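Hypothetical protein MTH1187 (Methanothermobacter thermautotrophicus, PDB 1LXN) is of unknown function but, as a member of the UPF0045 family of thiamine-binding-like proteins, may bind thiamine or a related ligand. Local coordinates at residues A[1-7]-A[41-47]; A[31-35]-A[46-52]. All coordinates share one frame; numbering follows the deposited sequence.

Contact 1: A[1-7]-A[41-47]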
loop_
_atom_site.group_PDB
_atom_site.type_symbol
_atom_site.label_atom_id
_atom_site.label_comp_id
_atom_site.label_asym_id
_atom_site.label_seq_id
_atom_site.Cartn_x
_atom_site.Cartn_y
_atom_site.Cartn_z
HETATM N N MSE A 1 3.291 -14.440 -5.792
HETATM C CA MSE A 1 3.909 -13.077 -5.804
HETATM C C MSE A 1 3.029 -12.003 -6.441
HETATM O O MSE A 1 3.020 -11.834 -7.660
HETATM C CB MSE A 1 5.252 -13.109 -6.536
HETATM C CG MSE A 1 5.898 -11.737 -6.666
HETATM SE SE MSE A 1 5.985 -10.817 -4.960
HETATM C CE MSE A 1 7.590 -11.650 -4.250
ATOM N N ILE A 2 2.302 -11.268 -5.608
ATOM C CA ILE A 2 1.424 -10.204 -6.087
ATOM C C ILE A 2 2.033 -8.839 -5.745
ATOM O O ILE A 2 2.537 -8.640 -4.637
ATOM C CB ILE A 2 0.024 -10.300 -5.417
ATOM C CG1 ILE A 2 -0.577 -11.685 -5.655
ATOM C CG2 ILE A 2 -0.902 -9.234 -5.970
ATOM C CD1 ILE A 2 -1.907 -11.916 -4.940
ATOM N N THR A 3 2.006 -7.910 -6.697
ATOM C CA THR A 3 2.522 -6.562 -6.444
ATOM C C THR A 3 1.348 -5.591 -6.432
ATOM O O THR A 3 0.374 -5.755 -7.173
ATOM C CB THR A 3 3.548 -6.093 -7.516
ATOM O OG1 THR A 3 2.987 -6.250 -8.827
ATOM C CG2 THR A 3 4.850 -6.881 -7.397
ATOM N N ALA A 4 1.441 -4.572 -5.591
ATOM C CA ALA A 4 0.362 -3.608 -5.484
ATOM C C ALA A 4 0.845 -2.281 -4.937
ATOM O O ALA A 4 1.986 -2.151 -4.496
ATOM C CB ALA A 4 -0.736 -4.171 -4.572
ATOM N N GLU A 5 -0.042 -1.297 -4.976
ATOM C CA GLU A 5 0.244 0.023 -4.443
ATOM C C GLU A 5 -0.978 0.481 -3.669
ATOM O O GLU A 5 -2.112 0.333 -4.130
ATOM C CB GLU A 5 0.551 1.031 -5.550
ATOM C CG GLU A 5 0.764 2.427 -4.995
ATOM C CD GLU A 5 1.356 3.387 -6.005
ATOM O OE1 GLU A 5 1.586 4.557 -5.632
ATOM O OE2 GLU A 5 1.591 2.976 -7.162
ATOM N N LEU A 6 -0.742 1.049 -2.494
ATOM C CA LEU A 6 -1.826 1.510 -1.647
ATOM C C LEU A 6 -1.637 2.948 -1.191
ATOM O O LEU A 6 -0.549 3.333 -0.763
ATOM C CB LEU A 6 -1.920 0.612 -0.412
ATOM C CG LEU A 6 -2.873 1.098 0.679
ATOM C CD1 LEU A 6 -4.323 0.936 0.218
ATOM C CD2 LEU A 6 -2.609 0.308 1.955
ATOM N N THR A 7 -2.701 3.739 -1.291
ATOM C CA THR A 7 -2.661 5.117 -0.828
ATOM C C THR A 7 -3.923 5.311 0.005
ATOM O O THR A 7 -5.036 5.079 -0.474
ATOM C CB THR A 7 -2.667 6.145 -1.987
ATOM O OG1 THR A 7 -3.994 6.259 -2.513
ATOM C CG2 THR A 7 -1.731 5.704 -3.111
HETATM N N MSE A 41 4.525 8.432 -3.834
HETATM C CA MSE A 41 3.107 8.578 -4.165
HETATM C C MSE A 41 2.186 7.506 -3.588
HETATM O O MSE A 41 1.035 7.394 -3.999
HETATM C CB MSE A 41 2.935 8.619 -5.686
HETATM C CG MSE A 41 3.551 9.850 -6.360
HETATM SE SE MSE A 41 2.716 11.516 -5.800
HETATM C CE MSE A 41 1.010 11.337 -6.709
ATOM N N GLY A 42 2.692 6.729 -2.635
ATOM C CA GLY A 42 1.904 5.667 -2.030
ATOM C C GLY A 42 2.812 4.532 -1.599
ATOM O O GLY A 42 3.997 4.518 -1.954
ATOM N N THR A 43 2.280 3.584 -0.833
ATOM C CA THR A 43 3.076 2.454 -0.369
ATOM C C THR A 43 2.989 1.241 -1.306
ATOM O O THR A 43 1.900 0.777 -1.653
ATOM C CB THR A 43 2.656 2.027 1.055
ATOM O OG1 THR A 43 2.807 3.137 1.945
ATOM C CG2 THR A 43 3.532 0.890 1.557
ATOM N N LEU A 44 4.154 0.747 -1.721
ATOM C CA LEU A 44 4.253 -0.411 -2.601
ATOM C C LEU A 44 4.155 -1.677 -1.751
ATOM O O LEU A 44 4.654 -1.715 -0.633
ATOM C CB LEU A 44 5.590 -0.373 -3.347
ATOM C CG LEU A 44 5.729 0.461 -4.633
ATOM C CD1 LEU A 44 4.766 1.612 -4.645
ATOM C CD2 LEU A 44 7.168 0.945 -4.765
ATOM N N LEU A 45 3.511 -2.713 -2.278
ATOM C CA LEU A 45 3.347 -3.954 -1.532
ATOM C C LEU A 45 3.607 -5.211 -2.351
ATOM O O LEU A 45 3.489 -5.216 -3.577
ATOM C CB LEU A 45 1.916 -4.044 -0.981
ATOM C CG LEU A 45 1.380 -2.916 -0.087
ATOM C CD1 LEU A 45 -0.141 -2.996 -0.016
ATOM C CD2 LEU A 45 1.991 -3.028 1.303
ATOM N N GLU A 46 3.958 -6.277 -1.643
ATOM C CA GLU A 46 4.167 -7.589 -2.240
ATOM C C GLU A 46 3.492 -8.552 -1.271
ATOM O O GLU A 46 3.694 -8.475 -0.052
ATOM C CB GLU A 46 5.649 -7.935 -2.362
ATOM C CG GLU A 46 6.428 -7.022 -3.278
ATOM C CD GLU A 46 7.875 -7.451 -3.401
ATOM O OE1 GLU A 46 8.346 -8.172 -2.497
ATOM O OE2 GLU A 46 8.539 -7.062 -4.386
ATOM N N ALA A 47 2.671 -9.441 -1.809
ATOM C CA ALA A 47 1.957 -10.405 -0.983
ATOM C C ALA A 47 1.981 -11.758 -1.671
ATOM O O ALA A 47 2.193 -11.838 -2.879
ATOM C CB ALA A 47 0.514 -9.938 -0.775
#

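Contact 2: A[31-35]-A[46-52]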
loop_
_atom_site.group_PDB
_atom_site.type_symbol
_atom_site.label_atom_id
_atom_site.label_comp_id
_atom_site.label_asym_id
_atom_site.label_seq_id
_atom_site.Cartn_x
_atom_site.Cartn_y
_atom_site.Cartn_z
ATOM N N LYS A 31 1.800 -5.273 10.451
ATOM C CA LYS A 31 1.374 -6.406 11.262
ATOM C C LYS A 31 0.945 -7.628 10.456
ATOM O O LYS A 31 0.821 -8.721 11.011
ATOM C CB LYS A 31 0.234 -5.989 12.193
ATOM C CG LYS A 31 0.563 -4.795 13.074
ATOM C CD LYS A 31 -0.547 -4.549 14.082
ATOM C CE LYS A 31 -0.316 -3.261 14.861
ATOM N NZ LYS A 31 1.105 -3.142 15.283
ATOM N N LEU A 32 0.711 -7.447 9.159
ATOM C CA LEU A 32 0.297 -8.556 8.304
ATOM C C LEU A 32 1.504 -9.150 7.601
ATOM O O LEU A 32 2.579 -8.559 7.599
ATOM C CB LEU A 32 -0.745 -8.096 7.271
ATOM C CG LEU A 32 -2.176 -7.841 7.780
ATOM C CD1 LEU A 32 -2.714 -9.107 8.451
ATOM C CD2 LEU A 32 -2.198 -6.688 8.767
ATOM N N ASN A 33 1.328 -10.318 6.996
ATOM C CA ASN A 33 2.437 -10.969 6.319
ATOM C C ASN A 33 2.679 -10.461 4.899
ATOM O O ASN A 33 2.594 -11.217 3.935
ATOM C CB ASN A 33 2.224 -12.482 6.305
ATOM C CG ASN A 33 3.468 -13.234 5.886
ATOM O OD1 ASN A 33 4.573 -12.928 6.344
ATOM N ND2 ASN A 33 3.301 -14.230 5.017
ATOM N N VAL A 34 2.980 -9.172 4.778
ATOM C CA VAL A 34 3.256 -8.568 3.479
ATOM C C VAL A 34 4.548 -7.761 3.547
ATOM O O VAL A 34 4.979 -7.352 4.626
ATOM C CB VAL A 34 2.131 -7.599 3.039
ATOM C CG1 VAL A 34 0.796 -8.330 2.974
ATOM C CG2 VAL A 34 2.058 -6.410 4.003
ATOM N N ARG A 35 5.177 -7.549 2.399
ATOM C CA ARG A 35 6.380 -6.733 2.352
ATOM C C ARG A 35 5.907 -5.392 1.809
ATOM O O ARG A 35 4.983 -5.339 1.002
ATOM C CB ARG A 35 7.424 -7.342 1.417
ATOM C CG ARG A 35 8.113 -8.576 1.978
ATOM C CD ARG A 35 9.001 -9.238 0.930
ATOM N NE ARG A 35 9.719 -10.391 1.469
ATOM C CZ ARG A 35 10.384 -11.272 0.727
ATOM N NH1 ARG A 35 10.420 -11.135 -0.594
ATOM N NH2 ARG A 35 11.011 -12.293 1.303
ATOM N N GLU A 46 3.958 -6.277 -1.643
ATOM C CA GLU A 46 4.167 -7.589 -2.240
ATOM C C GLU A 46 3.492 -8.552 -1.271
ATOM O O GLU A 46 3.694 -8.475 -0.052
ATOM C CB GLU A 46 5.649 -7.935 -2.362
ATOM C CG GLU A 46 6.428 -7.022 -3.278
ATOM C CD GLU A 46 7.875 -7.451 -3.401
ATOM O OE1 GLU A 46 8.346 -8.172 -2.497
ATOM O OE2 GLU A 46 8.539 -7.062 -4.386
ATOM N N ALA A 47 2.671 -9.441 -1.809
ATOM C CA ALA A 47 1.957 -10.405 -0.983
ATOM C C ALA A 47 1.981 -11.758 -1.671
ATOM O O ALA A 47 2.193 -11.838 -2.879
ATOM C CB ALA A 47 0.514 -9.938 -0.775
ATOM N N GLU A 48 1.767 -12.817 -0.898
ATOM C CA GLU A 48 1.759 -14.171 -1.433
ATOM C C GLU A 48 0.368 -14.589 -1.892
ATOM O O GLU A 48 0.221 -15.539 -2.657
ATOM C CB GLU A 48 2.256 -15.160 -0.379
ATOM C CG GLU A 48 3.760 -15.172 -0.186
ATOM C CD GLU A 48 4.180 -16.051 0.981
ATOM O OE1 GLU A 48 5.389 -16.361 1.084
ATOM O OE2 GLU A 48 3.301 -16.425 1.797
ATOM N N ASP A 49 -0.657 -13.899 -1.412
ATOM C CA ASP A 49 -2.021 -14.224 -1.811
ATOM C C ASP A 49 -2.943 -13.029 -1.623
ATOM O O ASP A 49 -2.635 -12.104 -0.877
ATOM C CB ASP A 49 -2.536 -15.442 -1.031
ATOM C CG ASP A 49 -2.535 -15.225 0.471
ATOM O OD1 ASP A 49 -3.434 -14.533 0.985
ATOM O OD2 ASP A 49 -1.626 -15.748 1.138
ATOM N N LEU A 50 -4.074 -13.054 -2.311
ATOM C CA LEU A 50 -5.033 -11.963 -2.250
ATOM C C LEU A 50 -5.632 -11.734 -0.878
ATOM O O LEU A 50 -5.911 -10.590 -0.516
ATOM C CB LEU A 50 -6.145 -12.187 -3.278
ATOM C CG LEU A 50 -5.668 -11.959 -4.711
ATOM C CD1 LEU A 50 -6.699 -12.473 -5.711
ATOM C CD2 LEU A 50 -5.400 -10.468 -4.904
ATOM N N ASP A 51 -5.833 -12.808 -0.115
ATOM C CA ASP A 51 -6.392 -12.677 1.225
ATOM C C ASP A 51 -5.526 -11.780 2.119
ATOM O O ASP A 51 -6.042 -10.842 2.720
ATOM C CB ASP A 51 -6.573 -14.054 1.889
ATOM C CG ASP A 51 -7.826 -14.787 1.405
ATOM O OD1 ASP A 51 -8.751 -14.130 0.879
ATOM O OD2 ASP A 51 -7.900 -16.024 1.571
ATOM N N GLU A 52 -4.223 -12.057 2.205
ATOM C CA GLU A 52 -3.326 -11.249 3.039
ATOM C C GLU A 52 -3.350 -9.790 2.612
ATOM O O GLU A 52 -3.442 -8.888 3.450
ATOM C CB GLU A 52 -1.873 -11.734 2.960
ATOM C CG GLU A 52 -1.522 -12.871 3.886
ATOM C CD GLU A 52 -1.836 -12.590 5.350
ATOM O OE1 GLU A 52 -1.152 -11.754 5.991
ATOM O OE2 GLU A 52 -2.782 -13.226 5.853
HETATM O O HOH W 1 1.409 -12.395 1.781
#

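Contact 1: A[1-7]-A[41-47]
Leu45, Ala47 and Leu6 are the residues most covered where strand 2-7 runs antiparallel to strand 42-47. Leu45 sits opposite Ala4 in a hydrogen-bonded pair: its N gives a 2.7 Å bond to Ala4 O, and its own O takes Ala4 N. With CG turned anti to the carbonyl carbon (chi1 -56°), Leu45 carries CD1 diagonally over to Leu6 CB, 4.0 Å away. Leu6 pairs with Thr43, and both its N and O bond across the strands at 2.8 Å, to Thr43 O and Thr43 N respectively. These are the two middle strands of a four-stranded antiparallel sheet with order 2-3-1-4, as in a ferredoxin-like fold; Leu45 and Leu6 face its helical layer, where both touch Leu29 and Leu6 also meets Val57. At the far end Ala47 O receives Ile2 N at 2.8 Å, and Ala47 N returns a bond to Ile2 O. The face bearing Thr3, Glu5, Leu44 and Glu46, turned from helices 19-29 and 50-66, is more polar: Glu5 OE2 forms a salt bridge with Lys77, while the selenium of Met1 lies 3.9 Å from Glu46 CB; Glu46 OE2 accepts from Leu88 N.

Contact 2: A[31-35]-A[46-52]
With CG anti to its carbonyl carbon (chi1 -84°) and the chain bent at chi2 (-55°), Glu52 delivers its carboxylate to the loop 31-35, where OE1 accepts Asn33 N at 3.0 Å, nearly in line with its C-O bond. Asn33 is the centre of an inverse gamma turn in the loop from helix 19-29 to strand 35-39, an outermost strand of the sheet within this chain. The same OE1 lies 3.5 Å from Asn33 CB and touches Leu32 CB. Without the Glu52 carboxylate, as with an alanine here, Asn33 N would probably lose its acceptor and a gap would open beside the turn. Glu52 is held at the start of helix 50-66 by Asp49, the N-cap residue, whose OD1 accepts Glu52 N at 2.9 Å on the syn side but tilted out of the carboxylate plane. Arg35 and Glu46 form a hydrogen-bonded antiparallel pair, each backbone N bonding to the other's O; Arg35 NH1 stays 4.1 Å from Glu46 OE1, too far for a salt bridge, while OE2 of the same carboxylate accepts from Leu88 N. Val34 CG1 packs on Ala47 CB. Past Ala47, one water donates to Asn33 O and accepts from Glu48 N, 2.7 Å from each.

Overall arrangement
Contact 1 lies close to the centre of the chain and joins two inner strands; contact 2 is a surface contact about 10 Å away, between centres. Strand 42-47 serves both: its Glu46 and Ala47 face strand 2-10 on one flank and the chain entering strand 35-39 on the other. Regular main-chain pairing and buried aliphatic packing dominate contact 1. In contact 2 the pairing shrinks to one bridge, and a carboxylate and a water carry the rest, the carboxylate coming from a helix start that Asp49 caps. The two meet directly where Ile2 CD1 packs against Leu50 N at 3.6 Å, beneath the start of helix 50-66.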